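Long-range contact in cell death-related nuclease 4 (Caenorhabditis elegans, PDB 5DK5), which trims DNA and RNA from their 3' ends as a metal-dependent DEDDh exonuclease and takes part in apoptotic DNA degradation: residues 214-225 and 247-257. Residues are numbered along the deposited sequence; the frame is centred on the assembly and turned at random.
Sequences VNELLTCCASWR and ERVLPLVVTTI. With ZN (zinc ion), chain I.
E247, on the last turn of helix 239-249, meets W224 ahead of an antiparallel pairing of strands 216-219 and 253-256, which extend the central sheet of the DEDDh exonuclease fold, with 253-256 outermost and 216-219 next to strand 147-150. E247 CB lies at the edge of the indole, in its plane, and OE1 is 3.6 Å from W224 CZ3; ring and carboxylate planes stand 70° apart. R248 runs alongside R225 in the reverse sense, its CD against R225 CG and CD, while R248 NH1 is bonded to Q227 O. The R225 guanidinium ties the helix end to the loop after it: NH1 is shared by E247 O at 2.9 Å and L250 O at 2.8 Å, both near its plane, and NH2 reaches P251 O from a tilted approach. A methionine in place of R225 would probably cost E247 O and L250 O their guanidinium donor, leave P251 O with its water partner and the turn less firmly fixed. L252 CD2 packs on C220 CA, just beside the zinc site that C220 SG completes with C270, C273 and C280. V253 splits its methyls: CG2 sits over one face of the R225 guanidinium, 3.4 Å from CZ, and CG1 touches W224 CZ2. Its N and O bond T219 in both directions. On the opposite sheet face V254 CG1 lies against the E216 carboxylate, whose OE2 is held by N150, and CG2 against L218 CD2. T255 forms the second hydrogen-bonded pair, with L217. With T255 OG1 beside its backbone N (chi1 -56°), the T219 and T255 side chains cross at about a right angle and their hydroxyls share a hydrogen bond, OG1 to OG1 2.7 Å. I257 lays CG2 against L217 CG, and its N bonds N215 O at 3.2 Å, from above the carbonyl plane.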
# COMPACT_ATOMS: atom_id res chain seq x y z
N VAL B 214 15.42 14.53 -29.53
CA VAL B 214 15.48 13.19 -28.95
C VAL B 214 16.93 12.81 -28.65
O VAL B 214 17.76 12.77 -29.56
CB VAL B 214 14.84 12.15 -29.90
CG1 VAL B 214 15.14 10.72 -29.43
CG2 VAL B 214 13.34 12.37 -30.02
N ASN B 215 17.22 12.55 -27.38
CA ASN B 215 18.57 12.20 -26.95
C ASN B 215 18.64 10.85 -26.24
O ASN B 215 19.71 10.40 -25.86
CB ASN B 215 19.14 13.30 -26.05
CG ASN B 215 18.22 13.64 -24.89
OD1 ASN B 215 17.21 12.98 -24.67
ND2 ASN B 215 18.57 14.68 -24.15
N GLU B 216 17.48 10.22 -26.05
CA GLU B 216 17.41 8.90 -25.43
C GLU B 216 16.44 7.99 -26.18
O GLU B 216 15.36 8.41 -26.59
CB GLU B 216 17.01 9.01 -23.96
CG GLU B 216 18.10 9.59 -23.07
CD GLU B 216 17.80 9.42 -21.59
OE1 GLU B 216 16.73 8.88 -21.24
OE2 GLU B 216 18.65 9.82 -20.76
N LEU B 217 16.86 6.74 -26.35
CA LEU B 217 16.05 5.72 -27.02
C LEU B 217 15.95 4.48 -26.14
O LEU B 217 16.85 4.21 -25.34
CB LEU B 217 16.66 5.34 -28.37
CG LEU B 217 17.07 6.48 -29.31
CD1 LEU B 217 17.95 5.94 -30.42
CD2 LEU B 217 15.84 7.17 -29.89
N LEU B 218 14.87 3.73 -26.29
CA LEU B 218 14.70 2.47 -25.59
C LEU B 218 14.91 1.30 -26.54
O LEU B 218 14.16 1.12 -27.50
CB LEU B 218 13.31 2.39 -24.94
CG LEU B 218 13.00 3.41 -23.84
CD1 LEU B 218 11.67 3.08 -23.19
CD2 LEU B 218 14.12 3.47 -22.80
N THR B 219 15.94 0.51 -26.26
CA THR B 219 16.30 -0.64 -27.09
C THR B 219 16.17 -1.94 -26.30
O THR B 219 16.07 -1.92 -25.08
CB THR B 219 17.74 -0.52 -27.63
OG1 THR B 219 18.66 -0.46 -26.53
CG2 THR B 219 17.89 0.74 -28.48
N CYS B 220 16.19 -3.06 -27.02
CA CYS B 220 15.90 -4.36 -26.42
C CYS B 220 17.11 -5.04 -25.80
O CYS B 220 16.96 -6.01 -25.04
CB CYS B 220 15.30 -5.29 -27.48
SG CYS B 220 16.39 -5.59 -28.90
N CYS B 221 18.31 -4.55 -26.11
CA CYS B 221 19.53 -5.23 -25.68
C CYS B 221 20.69 -4.27 -25.46
O CYS B 221 20.76 -3.20 -26.07
CB CYS B 221 19.92 -6.29 -26.72
SG CYS B 221 21.41 -7.23 -26.30
N ALA B 222 21.60 -4.67 -24.58
CA ALA B 222 22.81 -3.90 -24.30
C ALA B 222 23.92 -4.84 -23.82
O ALA B 222 23.66 -5.81 -23.11
CB ALA B 222 22.53 -2.83 -23.26
N SER B 223 25.16 -4.54 -24.20
CA SER B 223 26.29 -5.40 -23.86
C SER B 223 26.63 -5.35 -22.37
O SER B 223 27.16 -6.32 -21.82
CB SER B 223 27.52 -5.00 -24.68
OG SER B 223 28.61 -5.86 -24.40
N TRP B 224 26.31 -4.24 -21.71
CA TRP B 224 26.67 -4.07 -20.31
C TRP B 224 25.74 -4.84 -19.36
O TRP B 224 25.96 -4.87 -18.15
CB TRP B 224 26.68 -2.59 -19.93
CG TRP B 224 25.40 -1.86 -20.20
CD1 TRP B 224 25.09 -1.13 -21.32
CD2 TRP B 224 24.26 -1.77 -19.34
NE1 TRP B 224 23.83 -0.60 -21.20
CE2 TRP B 224 23.30 -0.98 -20.00
CE3 TRP B 224 23.96 -2.28 -18.07
CZ2 TRP B 224 22.06 -0.69 -19.44
CZ3 TRP B 224 22.73 -1.99 -17.52
CH2 TRP B 224 21.79 -1.20 -18.20
N ARG B 225 24.70 -5.46 -19.92
CA ARG B 225 23.81 -6.33 -19.14
C ARG B 225 24.20 -7.80 -19.28
O ARG B 225 23.58 -8.68 -18.68
CB ARG B 225 22.35 -6.14 -19.55
CG ARG B 225 21.75 -4.82 -19.12
CD ARG B 225 20.23 -4.90 -19.04
NE ARG B 225 19.61 -5.33 -20.29
CZ ARG B 225 18.30 -5.38 -20.50
NH1 ARG B 225 17.45 -5.01 -19.55
NH2 ARG B 225 17.83 -5.79 -21.67
N GLU B 247 17.23 -1.77 -14.05
CA GLU B 247 17.84 -1.83 -15.37
C GLU B 247 17.89 -3.25 -15.92
O GLU B 247 17.73 -3.47 -17.12
CB GLU B 247 19.25 -1.25 -15.34
CG GLU B 247 19.30 0.28 -15.30
CD GLU B 247 20.69 0.82 -14.99
OE1 GLU B 247 21.61 0.01 -14.76
OE2 GLU B 247 20.85 2.06 -14.99
N ARG B 248 18.11 -4.22 -15.03
CA ARG B 248 18.22 -5.61 -15.44
C ARG B 248 16.85 -6.27 -15.55
O ARG B 248 16.62 -7.09 -16.43
CB ARG B 248 19.09 -6.39 -14.44
CG ARG B 248 20.45 -5.74 -14.16
CD ARG B 248 21.19 -5.36 -15.43
NE ARG B 248 22.56 -4.92 -15.16
CZ ARG B 248 23.63 -5.71 -15.14
NH1 ARG B 248 23.52 -7.01 -15.38
NH2 ARG B 248 24.82 -5.19 -14.88
N VAL B 249 15.94 -5.89 -14.66
CA VAL B 249 14.60 -6.47 -14.64
C VAL B 249 13.79 -6.03 -15.86
O VAL B 249 13.22 -6.86 -16.56
CB VAL B 249 13.83 -6.07 -13.36
CG1 VAL B 249 12.38 -6.53 -13.43
CG2 VAL B 249 14.52 -6.66 -12.14
N LEU B 250 13.75 -4.72 -16.10
CA LEU B 250 12.98 -4.19 -17.22
C LEU B 250 13.61 -4.61 -18.54
O LEU B 250 14.83 -4.55 -18.69
CB LEU B 250 12.89 -2.66 -17.13
CG LEU B 250 12.17 -2.12 -15.89
CD1 LEU B 250 12.35 -0.62 -15.78
CD2 LEU B 250 10.69 -2.47 -15.93
N PRO B 251 12.78 -5.05 -19.51
CA PRO B 251 13.32 -5.55 -20.78
C PRO B 251 14.04 -4.50 -21.63
O PRO B 251 15.08 -4.81 -22.21
CB PRO B 251 12.08 -6.07 -21.51
CG PRO B 251 10.93 -5.38 -20.87
CD PRO B 251 11.32 -5.20 -19.44
N LEU B 252 13.50 -3.29 -21.70
CA LEU B 252 14.09 -2.25 -22.54
C LEU B 252 15.06 -1.37 -21.74
O LEU B 252 14.79 -1.01 -20.59
CB LEU B 252 13.01 -1.38 -23.18
CG LEU B 252 11.98 -2.11 -24.05
CD1 LEU B 252 11.01 -1.12 -24.67
CD2 LEU B 252 12.66 -2.94 -25.14
N VAL B 253 16.17 -1.04 -22.38
CA VAL B 253 17.25 -0.27 -21.77
C VAL B 253 17.38 1.10 -22.42
O VAL B 253 17.11 1.25 -23.61
CB VAL B 253 18.59 -1.04 -21.88
CG1 VAL B 253 19.79 -0.10 -22.02
CG2 VAL B 253 18.77 -1.97 -20.68
N VAL B 254 17.79 2.09 -21.64
CA VAL B 254 18.04 3.43 -22.17
C VAL B 254 19.31 3.42 -23.01
O VAL B 254 20.36 2.96 -22.57
CB VAL B 254 18.18 4.47 -21.04
CG1 VAL B 254 18.65 5.82 -21.60
CG2 VAL B 254 16.86 4.64 -20.31
N THR B 255 19.19 3.94 -24.23
CA THR B 255 20.33 4.06 -25.14
C THR B 255 20.50 5.51 -25.57
O THR B 255 19.64 6.07 -26.25
CB THR B 255 20.16 3.18 -26.39
OG1 THR B 255 19.96 1.81 -25.99
CG2 THR B 255 21.39 3.26 -27.28
N THR B 256 21.61 6.10 -25.16
CA THR B 256 21.96 7.45 -25.56
C THR B 256 22.12 7.53 -27.07
O THR B 256 22.72 6.64 -27.69
CB THR B 256 23.26 7.92 -24.87
OG1 THR B 256 22.94 8.53 -23.61
CG2 THR B 256 24.04 8.92 -25.73
N ILE B 257 21.57 8.58 -27.67
CA ILE B 257 21.88 8.92 -29.05
C ILE B 257 22.48 10.33 -29.10
O ILE B 257 21.87 11.29 -28.63
CB ILE B 257 20.65 8.83 -29.98
CG1 ILE B 257 21.01 9.37 -31.37
CG2 ILE B 257 19.46 9.57 -29.41
CD1 ILE B 257 20.07 8.92 -32.46
ZN ZN I . 15.05 -4.31 -30.36
O HOH W 1 20.36 13.64 -29.78
O HOH W 2 15.04 -6.98 -23.94
O HOH W 3 22.00 -0.46 -25.62
O HOH W 4 22.42 1.07 -23.58
O HOH W 5 21.26 -8.66 -16.25